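Local coordinates for protein N-(5'-phosphoribosyl)anthranilate isomerase (PDB 4AAJ) that catalyses the isomerisation of N-(5-phospho-beta-D-ribosyl)anthranilate to 1-(2-carboxyphenylamino)-1-deoxy-D-ribulose 5-phosphate, the third step from chorismate to tryptophan, at residues M78-M86 with T106-F114; L182-K192 with E218-V226. One frame throughout, in Å; residues are numbered along the deposited sequence.

Both interactions join neighbouring helices of one (βα)8 barrel, on opposite sides of the chain's centre. Interaction 1 links the helices that follow strands 72-76 and 95-98; interaction 2 links those that follow strands 176-179 and 198-201. Their centres lie 34 Å apart, their nearest atoms about 20 Å. The short helical segments cross at -29° and -31°, but the axes approach more closely in interaction 2 (8.9 Å against 10.1 Å), which also buries more, 611 Å² against 370 Å². There the side chain of Leu182, just after strand 176-179, lies about 5 Å from a bound sulfate, probably from the crystallisation liquor, at the C-terminal side of the strands, where (βα)8 enzymes carry their active sites.

Interaction 1: M78-M86 with T106-F114; sequences MVGFSEWAM and TIDTLKKEF
In the helical shell of the TIM barrel, successive helices 81-91 and 104-114 are joined by Phe81, a knob in the hole formed by Thr106, Thr109, Leu110 and Glu113. With CG anti to the backbone N (chi1 165°), the Phe81 ring reaches across to the second helix, where CE1 meets Thr109 CG2 at 3.5 Å and Leu110 CD2 at 3.7 Å. Glu113, its chain extended, brings OE1 to the ring edge, 3.5 Å from Phe81 CZ, with the carboxylate turned 44° from the ring. Where helix 81-91 begins, the methyl of Thr106 packs against the Phe81 backbone, CG2 to CA 3.4 Å. One water joins Val79 O to Thr106 OG1, donating to the carbonyl.

Leu110 divides its branches: CD2 lies against Phe81, while CD1 touches Trp84 CB at 3.6 Å. The indole itself leads inward to Ile96 and Val98 of strand 95-98. Met78 CE sits over the centre of one indole face, and NE1 donates to Met78 O from above the carbonyl plane, which ties the ring to the preceding loop. Further along, Ala85 CB meets the Phe114 ring at CE2, 3.6 Å away.

No direct hydrogen bond crosses between the segments. Their cohesion therefore comes mainly from apolar contact, with the bridging water adding a polar link where the first helix begins.

Interaction 2: L182-K192 with E218-V226; sequences LNAENVEEVIK and EFVRRAKNV
Phe219 and Arg222, one turn apart on helix 213-225, meet the 182-192 segment in different ways. The Phe219 ring turns its edge to the loop before helix 187-194: Asn183 N lies in the ring plane, and CD2 comes within 3.6 Å of Asn183 C. Over one face sits Val187 CG1, while Val187 CG2 approaches the ring at CZ, 3.5 Å away. Val187 holds CG1 between its backbone N and carbonyl carbon (chi1 63°), and this sends CG2 towards both the ring and Ala223 CB.

Arg222 extends from CG to NE along Ala184, whose CB lies over one face of the guanidinium. NH1 donates to Ala184 O at 2.9 Å, with the nitrogen well above the carbonyl plane and the bond bent to 139°. Glu218 OE2, 2.8 Å from Arg222 NH2, and Glu185 OE2, 3.6 Å from NH1, are not in line with any N-H, so both pairs are electrostatic rather than hydrogen-bonded. The two carboxylates approach to 4.0 Å between their OE2 atoms, a repulsion that the shared arginine probably offsets. Glu188 crosses Arg222 at about a right angle and lays OE2 over the Arg222 backbone and CB; Glu188 OE2 and Arg222 O, both acceptors, are 3.2 Å apart and not hydrogen-bonded.

Towards the C-terminal end Val226 splits its methyls, CG2 against Glu188 CB (3.6 Å) and CG1 against Ile191 CG2 and Lys192 CG. Ile191 CD1 reaches back to Ala223.

Phe219, Ala223, Leu182 and Ile191 pack on strands 22-25 and 198-201, while the Glu185-Arg222-Glu218 network lies on the outer side at the Ala184 end. The contact joins the last two helices, 187-194 and 213-225, which run in the same sense 31° apart in the outer ring of the (βα)8 barrel.

Interaction 1: M78-M86 with T106-F114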
loop_
_atom_site.group_PDB
_atom_site.type_symbol
_atom_site.label_atom_id
_atom_site.label_comp_id
_atom_site.label_asym_id
_atom_site.label_seq_id
_atom_site.Cartn_x
_atom_site.Cartn_y
_atom_site.Cartn_z
ATOM N N MET A 78 10.239 4.306 7.843
ATOM C CA MET A 78 11.699 4.247 7.989
ATOM C C MET A 78 12.392 4.720 6.719
ATOM O O MET A 78 11.931 4.448 5.611
ATOM C CB MET A 78 12.162 2.828 8.282
ATOM C CG MET A 78 11.842 2.342 9.677
ATOM S SD MET A 78 12.427 0.661 9.903
ATOM C CE MET A 78 11.344 -0.258 8.807
ATOM N N VAL A 79 13.503 5.429 6.909
ATOM C CA VAL A 79 14.293 5.987 5.821
ATOM C C VAL A 79 15.556 5.150 5.584
ATOM O O VAL A 79 15.965 4.934 4.444
ATOM C CB VAL A 79 14.722 7.442 6.143
ATOM C CG1 VAL A 79 15.606 8.001 5.031
ATOM C CG2 VAL A 79 13.509 8.339 6.364
ATOM N N GLY A 80 16.149 4.667 6.666
ATOM C CA GLY A 80 17.499 4.094 6.629
ATOM C C GLY A 80 17.599 2.689 6.068
ATOM O O GLY A 80 16.846 1.789 6.462
ATOM N N PHE A 81 18.547 2.511 5.146
ATOM C CA PHE A 81 18.849 1.198 4.583
ATOM C C PHE A 81 18.941 0.141 5.682
ATOM O O PHE A 81 18.321 -0.914 5.590
ATOM C CB PHE A 81 20.154 1.238 3.766
ATOM C CG PHE A 81 20.715 -0.124 3.458
ATOM C CD1 PHE A 81 20.079 -0.966 2.545
ATOM C CD2 PHE A 81 21.876 -0.574 4.093
ATOM C CE1 PHE A 81 20.590 -2.231 2.277
ATOM C CE2 PHE A 81 22.391 -1.833 3.826
ATOM C CZ PHE A 81 21.745 -2.663 2.923
ATOM N N SER A 82 19.713 0.426 6.721
ATOM C CA SER A 82 19.957 -0.572 7.765
ATOM C C SER A 82 18.820 -0.807 8.762
ATOM O O SER A 82 18.688 -1.913 9.294
ATOM C CB SER A 82 21.287 -0.316 8.472
ATOM O OG SER A 82 22.339 -0.413 7.529
ATOM N N GLU A 83 17.978 0.195 9.019
ATOM C CA GLU A 83 16.791 -0.100 9.821
ATOM C C GLU A 83 15.794 -0.958 9.036
ATOM O O GLU A 83 15.159 -1.807 9.622
ATOM C CB GLU A 83 16.118 1.134 10.451
ATOM C CG GLU A 83 15.779 2.267 9.504
ATOM C CD GLU A 83 15.211 3.494 10.221
ATOM O OE1 GLU A 83 14.832 3.386 11.413
ATOM O OE2 GLU A 83 15.140 4.569 9.588
ATOM N N TRP A 84 15.677 -0.727 7.733
ATOM C CA TRP A 84 14.902 -1.623 6.855
ATOM C C TRP A 84 15.408 -3.042 6.876
ATOM O O TRP A 84 14.632 -3.979 7.086
ATOM C CB TRP A 84 14.858 -1.085 5.432
ATOM C CG TRP A 84 13.690 -0.169 5.217
ATOM C CD1 TRP A 84 13.708 1.210 5.019
ATOM C CD2 TRP A 84 12.280 -0.549 5.195
ATOM N NE1 TRP A 84 12.434 1.699 4.869
ATOM C CE2 TRP A 84 11.525 0.687 4.964
ATOM C CE3 TRP A 84 11.585 -1.760 5.315
ATOM C CZ2 TRP A 84 10.139 0.695 4.870
ATOM C CZ3 TRP A 84 10.188 -1.731 5.215
ATOM C CH2 TRP A 84 9.484 -0.539 5.003
ATOM N N ALA A 85 16.716 -3.206 6.682
ATOM C CA ALA A 85 17.357 -4.528 6.693
ATOM C C ALA A 85 17.029 -5.262 7.982
ATOM O O ALA A 85 16.576 -6.402 7.971
ATOM C CB ALA A 85 18.863 -4.390 6.521
ATOM N N MET A 86 17.228 -4.587 9.108
ATOM C CA MET A 86 16.958 -5.197 10.393
ATOM C C MET A 86 15.488 -5.535 10.599
ATOM O O MET A 86 15.175 -6.567 11.168
ATOM C CB MET A 86 17.517 -4.333 11.534
ATOM C CG MET A 86 19.044 -4.245 11.547
ATOM S SD MET A 86 19.923 -5.780 11.156
ATOM C CE MET A 86 19.554 -6.807 12.583
ATOM N N THR A 106 19.116 2.597 -1.601
ATOM C CA THR A 106 18.655 1.791 -0.484
ATOM C C THR A 106 17.630 0.767 -0.965
ATOM O O THR A 106 17.716 -0.420 -0.645
ATOM C CB THR A 106 18.029 2.696 0.597
ATOM O OG1 THR A 106 19.069 3.436 1.257
ATOM C CG2 THR A 106 17.261 1.879 1.622
ATOM N N ILE A 107 16.664 1.233 -1.748
ATOM C CA ILE A 107 15.639 0.351 -2.282
ATOM C C ILE A 107 16.269 -0.746 -3.147
ATOM O O ILE A 107 15.927 -1.927 -3.021
ATOM C CB ILE A 107 14.563 1.151 -3.049
ATOM C CG1 ILE A 107 13.644 1.865 -2.044
ATOM C CG2 ILE A 107 13.800 0.247 -4.009
ATOM C CD1 ILE A 107 12.762 2.938 -2.646
ATOM N N ASP A 108 17.209 -0.359 -4.004
ATOM C CA ASP A 108 17.849 -1.317 -4.891
ATOM C C ASP A 108 18.639 -2.373 -4.123
ATOM O O ASP A 108 18.572 -3.561 -4.456
ATOM C CB ASP A 108 18.740 -0.610 -5.915
ATOM C CG ASP A 108 19.024 -1.477 -7.128
ATOM O OD1 ASP A 108 18.096 -2.174 -7.607
ATOM O OD2 ASP A 108 20.178 -1.466 -7.601
ATOM N N THR A 109 19.376 -1.948 -3.102
ATOM C CA THR A 109 20.174 -2.871 -2.288
ATOM C C THR A 109 19.314 -3.813 -1.431
ATOM O O THR A 109 19.661 -4.982 -1.257
ATOM C CB THR A 109 21.214 -2.122 -1.424
ATOM O OG1 THR A 109 21.974 -1.239 -2.258
ATOM C CG2 THR A 109 22.161 -3.104 -0.740
ATOM N N LEU A 110 18.191 -3.316 -0.905
ATOM C CA LEU A 110 17.247 -4.180 -0.199
ATOM C C LEU A 110 16.699 -5.290 -1.103
ATOM O O LEU A 110 16.581 -6.432 -0.668
ATOM C CB LEU A 110 16.090 -3.383 0.423
ATOM C CG LEU A 110 16.437 -2.374 1.519
ATOM C CD1 LEU A 110 15.200 -1.546 1.834
ATOM C CD2 LEU A 110 16.970 -3.050 2.769
ATOM N N LYS A 111 16.388 -4.951 -2.351
ATOM C CA LYS A 111 15.924 -5.953 -3.325
ATOM C C LYS A 111 16.959 -7.042 -3.573
ATOM O O LYS A 111 16.627 -8.221 -3.558
ATOM C CB LYS A 111 15.538 -5.297 -4.649
ATOM C CG LYS A 111 14.219 -4.546 -4.607
ATOM C CD LYS A 111 13.922 -3.786 -5.898
ATOM C CE LYS A 111 13.893 -4.682 -7.133
ATOM N NZ LYS A 111 12.852 -5.749 -7.099
ATOM N N LYS A 112 18.211 -6.643 -3.777
ATOM C CA LYS A 112 19.279 -7.592 -4.107
ATOM C C LYS A 112 19.616 -8.485 -2.925
ATOM O O LYS A 112 19.611 -9.711 -3.051
ATOM C CB LYS A 112 20.535 -6.873 -4.614
ATOM C CG LYS A 112 20.315 -5.979 -5.827
ATOM C CD LYS A 112 19.634 -6.711 -6.978
ATOM C CE LYS A 112 19.141 -5.742 -8.046
ATOM N NZ LYS A 112 20.230 -4.875 -8.582
ATOM N N GLU A 113 19.884 -7.867 -1.776
ATOM C CA GLU A 113 20.297 -8.597 -0.579
ATOM C C GLU A 113 19.201 -9.497 -0.026
ATOM O O GLU A 113 19.479 -10.604 0.432
ATOM C CB GLU A 113 20.795 -7.621 0.498
ATOM C CG GLU A 113 21.251 -8.276 1.794
ATOM C CD GLU A 113 21.983 -7.325 2.727
ATOM O OE1 GLU A 113 22.120 -6.128 2.395
ATOM O OE2 GLU A 113 22.422 -7.777 3.804
ATOM N N PHE A 114 17.956 -9.030 -0.074
ATOM C CA PHE A 114 16.861 -9.729 0.592
ATOM C C PHE A 114 15.829 -10.356 -0.348
ATOM O O PHE A 114 15.022 -11.175 0.077
ATOM C CB PHE A 114 16.177 -8.800 1.598
ATOM C CG PHE A 114 17.065 -8.399 2.739
ATOM C CD1 PHE A 114 17.388 -9.313 3.741
ATOM C CD2 PHE A 114 17.599 -7.122 2.802
ATOM C CE1 PHE A 114 18.218 -8.947 4.790
ATOM C CE2 PHE A 114 18.419 -6.746 3.849
ATOM C CZ PHE A 114 18.733 -7.662 4.844
HETATM O O HOH W 1 17.962 5.559 2.492
#

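Interaction 2: L182-K192 with E218-V226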
loop_
_atom_site.group_PDB
_atom_site.type_symbol
_atom_site.label_atom_id
_atom_site.label_comp_id
_atom_site.label_asym_id
_atom_site.label_seq_id
_atom_site.Cartn_x
_atom_site.Cartn_y
_atom_site.Cartn_z
ATOM N N LEU A 182 -10.492 5.822 0.657
ATOM C CA LEU A 182 -11.394 4.947 -0.088
ATOM C C LEU A 182 -12.354 4.221 0.850
ATOM O O LEU A 182 -12.008 3.896 1.980
ATOM C CB LEU A 182 -10.630 3.927 -0.942
ATOM C CG LEU A 182 -9.608 4.429 -1.972
ATOM C CD1 LEU A 182 -8.982 3.257 -2.708
ATOM C CD2 LEU A 182 -10.223 5.405 -2.961
ATOM N N ASN A 183 -13.565 3.988 0.362
ATOM C CA ASN A 183 -14.566 3.178 1.058
ATOM C C ASN A 183 -15.547 2.629 0.026
ATOM O O ASN A 183 -15.443 2.970 -1.155
ATOM C CB ASN A 183 -15.280 3.999 2.142
ATOM C CG ASN A 183 -15.925 5.264 1.598
ATOM O OD1 ASN A 183 -16.532 5.262 0.523
ATOM N ND2 ASN A 183 -15.804 6.350 2.346
ATOM N N ALA A 184 -16.493 1.796 0.459
ATOM C CA ALA A 184 -17.451 1.158 -0.455
ATOM C C ALA A 184 -18.272 2.151 -1.288
ATOM O O ALA A 184 -18.697 1.837 -2.402
ATOM C CB ALA A 184 -18.368 0.219 0.313
ATOM N N GLU A 185 -18.471 3.351 -0.747
ATOM C CA GLU A 185 -19.325 4.369 -1.364
ATOM C C GLU A 185 -18.626 5.147 -2.480
ATOM O O GLU A 185 -19.289 5.755 -3.328
ATOM C CB GLU A 185 -19.862 5.341 -0.302
ATOM C CG GLU A 185 -20.480 4.675 0.925
ATOM C CD GLU A 185 -21.687 3.813 0.594
ATOM O OE1 GLU A 185 -22.725 4.365 0.167
ATOM O OE2 GLU A 185 -21.602 2.579 0.771
ATOM N N ASN A 186 -17.293 5.128 -2.477
ATOM C CA ASN A 186 -16.515 5.889 -3.453
ATOM C C ASN A 186 -15.550 5.055 -4.299
ATOM O O ASN A 186 -15.046 5.538 -5.312
ATOM C CB ASN A 186 -15.775 7.057 -2.772
ATOM C CG ASN A 186 -14.707 6.595 -1.786
ATOM O OD1 ASN A 186 -14.212 5.472 -1.858
ATOM N ND2 ASN A 186 -14.344 7.472 -0.860
ATOM N N VAL A 187 -15.300 3.813 -3.881
ATOM C CA VAL A 187 -14.307 2.949 -4.538
ATOM C C VAL A 187 -14.605 2.715 -6.022
ATOM O O VAL A 187 -13.705 2.798 -6.864
ATOM C CB VAL A 187 -14.090 1.606 -3.783
ATOM C CG1 VAL A 187 -15.360 0.761 -3.749
ATOM C CG2 VAL A 187 -12.932 0.819 -4.387
ATOM N N GLU A 188 -15.871 2.451 -6.336
ATOM C CA GLU A 188 -16.285 2.167 -7.712
ATOM C C GLU A 188 -16.053 3.364 -8.637
ATOM O O GLU A 188 -15.633 3.197 -9.783
ATOM C CB GLU A 188 -17.744 1.709 -7.754
ATOM C CG GLU A 188 -18.006 0.457 -6.925
ATOM C CD GLU A 188 -19.309 -0.237 -7.279
ATOM O OE1 GLU A 188 -20.339 0.455 -7.433
ATOM O OE2 GLU A 188 -19.301 -1.482 -7.392
ATOM N N GLU A 189 -16.306 4.562 -8.117
ATOM C CA GLU A 189 -16.105 5.802 -8.867
ATOM C C GLU A 189 -14.622 6.123 -9.045
ATOM O O GLU A 189 -14.190 6.501 -10.141
ATOM C CB GLU A 189 -16.833 6.970 -8.187
ATOM C CG GLU A 189 -16.990 8.214 -9.058
ATOM C CD GLU A 189 -17.768 7.963 -10.341
ATOM O OE1 GLU A 189 -18.717 7.145 -10.328
ATOM O OE2 GLU A 189 -17.432 8.592 -11.368
ATOM N N VAL A 190 -13.851 5.970 -7.969
ATOM C CA VAL A 190 -12.401 6.162 -8.017
ATOM C C VAL A 190 -11.790 5.257 -9.089
ATOM O O VAL A 190 -10.973 5.708 -9.891
ATOM C CB VAL A 190 -11.743 5.916 -6.637
ATOM C CG1 VAL A 190 -10.227 5.785 -6.764
ATOM C CG2 VAL A 190 -12.097 7.043 -5.675
ATOM N N ILE A 191 -12.214 3.995 -9.108
ATOM C CA ILE A 191 -11.709 3.018 -10.073
ATOM C C ILE A 191 -12.055 3.393 -11.522
ATOM O O ILE A 191 -11.237 3.199 -12.425
ATOM C CB ILE A 191 -12.186 1.588 -9.735
ATOM C CG1 ILE A 191 -11.468 1.088 -8.476
ATOM C CG2 ILE A 191 -11.922 0.640 -10.897
ATOM C CD1 ILE A 191 -12.006 -0.209 -7.909
ATOM N N LYS A 192 -13.257 3.929 -11.734
ATOM C CA LYS A 192 -13.684 4.352 -13.073
ATOM C C LYS A 192 -12.848 5.513 -13.598
ATOM O O LYS A 192 -12.480 5.536 -14.770
ATOM C CB LYS A 192 -15.173 4.711 -13.101
ATOM C CG LYS A 192 -16.108 3.515 -13.182
ATOM C CD LYS A 192 -17.514 3.931 -13.611
ATOM C CE LYS A 192 -18.372 4.399 -12.442
ATOM N NZ LYS A 192 -18.990 3.255 -11.711
ATOM N N GLU A 218 -17.662 -6.230 1.395
ATOM C CA GLU A 218 -18.350 -5.276 0.524
ATOM C C GLU A 218 -17.368 -4.467 -0.325
ATOM O O GLU A 218 -17.543 -4.351 -1.542
ATOM C CB GLU A 218 -19.214 -4.333 1.361
ATOM C CG GLU A 218 -20.166 -3.460 0.560
ATOM C CD GLU A 218 -20.775 -2.345 1.392
ATOM O OE1 GLU A 218 -20.607 -2.355 2.631
ATOM O OE2 GLU A 218 -21.422 -1.452 0.802
ATOM N N PHE A 219 -16.341 -3.912 0.321
ATOM C CA PHE A 219 -15.331 -3.131 -0.388
ATOM C C PHE A 219 -14.676 -3.943 -1.499
ATOM O O PHE A 219 -14.582 -3.482 -2.636
ATOM C CB PHE A 219 -14.255 -2.608 0.571
ATOM C CG PHE A 219 -13.254 -1.691 -0.087
ATOM C CD1 PHE A 219 -12.165 -2.207 -0.789
ATOM C CD2 PHE A 219 -13.404 -0.311 -0.009
ATOM C CE1 PHE A 219 -11.249 -1.364 -1.402
ATOM C CE2 PHE A 219 -12.486 0.534 -0.618
ATOM C CZ PHE A 219 -11.408 0.006 -1.311
ATOM N N VAL A 220 -14.217 -5.143 -1.160
ATOM C CA VAL A 220 -13.520 -5.995 -2.118
ATOM C C VAL A 220 -14.453 -6.347 -3.278
ATOM O O VAL A 220 -14.082 -6.188 -4.442
ATOM C CB VAL A 220 -12.932 -7.263 -1.452
ATOM C CG1 VAL A 220 -12.292 -8.181 -2.484
ATOM C CG2 VAL A 220 -11.902 -6.886 -0.396
ATOM N N ARG A 221 -15.670 -6.787 -2.949
ATOM C CA ARG A 221 -16.662 -7.176 -3.958
ATOM C C ARG A 221 -16.936 -6.047 -4.950
ATOM O O ARG A 221 -16.861 -6.253 -6.163
ATOM C CB ARG A 221 -17.965 -7.636 -3.288
ATOM C CG ARG A 221 -18.941 -8.345 -4.218
ATOM C CD ARG A 221 -20.272 -8.648 -3.533
ATOM N NE ARG A 221 -21.043 -7.435 -3.245
ATOM C CZ ARG A 221 -21.354 -7.001 -2.025
ATOM N NH1 ARG A 221 -20.983 -7.685 -0.952
ATOM N NH2 ARG A 221 -22.052 -5.881 -1.876
ATOM N N ARG A 222 -17.242 -4.860 -4.423
ATOM C CA ARG A 222 -17.524 -3.680 -5.243
ATOM C C ARG A 222 -16.334 -3.286 -6.117
ATOM O O ARG A 222 -16.505 -2.955 -7.298
ATOM C CB ARG A 222 -17.942 -2.493 -4.368
ATOM C CG ARG A 222 -19.314 -2.628 -3.728
ATOM C CD ARG A 222 -19.754 -1.316 -3.104
ATOM N NE ARG A 222 -21.035 -1.443 -2.413
ATOM C CZ ARG A 222 -21.812 -0.420 -2.064
ATOM N NH1 ARG A 222 -21.451 0.828 -2.338
ATOM N NH2 ARG A 222 -22.960 -0.647 -1.437
ATOM N N ALA A 223 -15.135 -3.322 -5.532
ATOM C CA ALA A 223 -13.913 -2.984 -6.256
ATOM C C ALA A 223 -13.654 -3.976 -7.383
ATOM O O ALA A 223 -13.323 -3.583 -8.499
ATOM C CB ALA A 223 -12.723 -2.925 -5.307
ATOM N N LYS A 224 -13.830 -5.260 -7.085
ATOM C CA LYS A 224 -13.639 -6.333 -8.063
ATOM C C LYS A 224 -14.643 -6.278 -9.225
ATOM O O LYS A 224 -14.366 -6.805 -10.302
ATOM C CB LYS A 224 -13.727 -7.701 -7.380
ATOM C CG LYS A 224 -12.647 -7.979 -6.343
ATOM C CD LYS A 224 -11.320 -8.328 -6.982
ATOM C CE LYS A 224 -10.365 -8.909 -5.954
ATOM N NZ LYS A 224 -9.038 -9.117 -6.576
ATOM N N ASN A 225 -15.790 -5.635 -8.995
ATOM C CA ASN A 225 -16.881 -5.558 -9.976
ATOM C C ASN A 225 -16.723 -4.511 -11.080
ATOM O O ASN A 225 -17.316 -4.644 -12.153
ATOM C CB ASN A 225 -18.221 -5.345 -9.266
ATOM C CG ASN A 225 -18.817 -6.635 -8.739
ATOM O OD1 ASN A 225 -18.434 -7.733 -9.155
ATOM N ND2 ASN A 225 -19.768 -6.510 -7.821
ATOM N N VAL A 226 -15.937 -3.471 -10.817
ATOM C CA VAL A 226 -15.739 -2.392 -11.785
ATOM C C VAL A 226 -14.661 -2.758 -12.800
ATOM O O VAL A 226 -14.738 -3.798 -13.453
ATOM C CB VAL A 226 -15.363 -1.069 -11.095
ATOM C CG1 VAL A 226 -15.461 0.086 -12.077
ATOM C CG2 VAL A 226 -16.267 -0.820 -9.901
#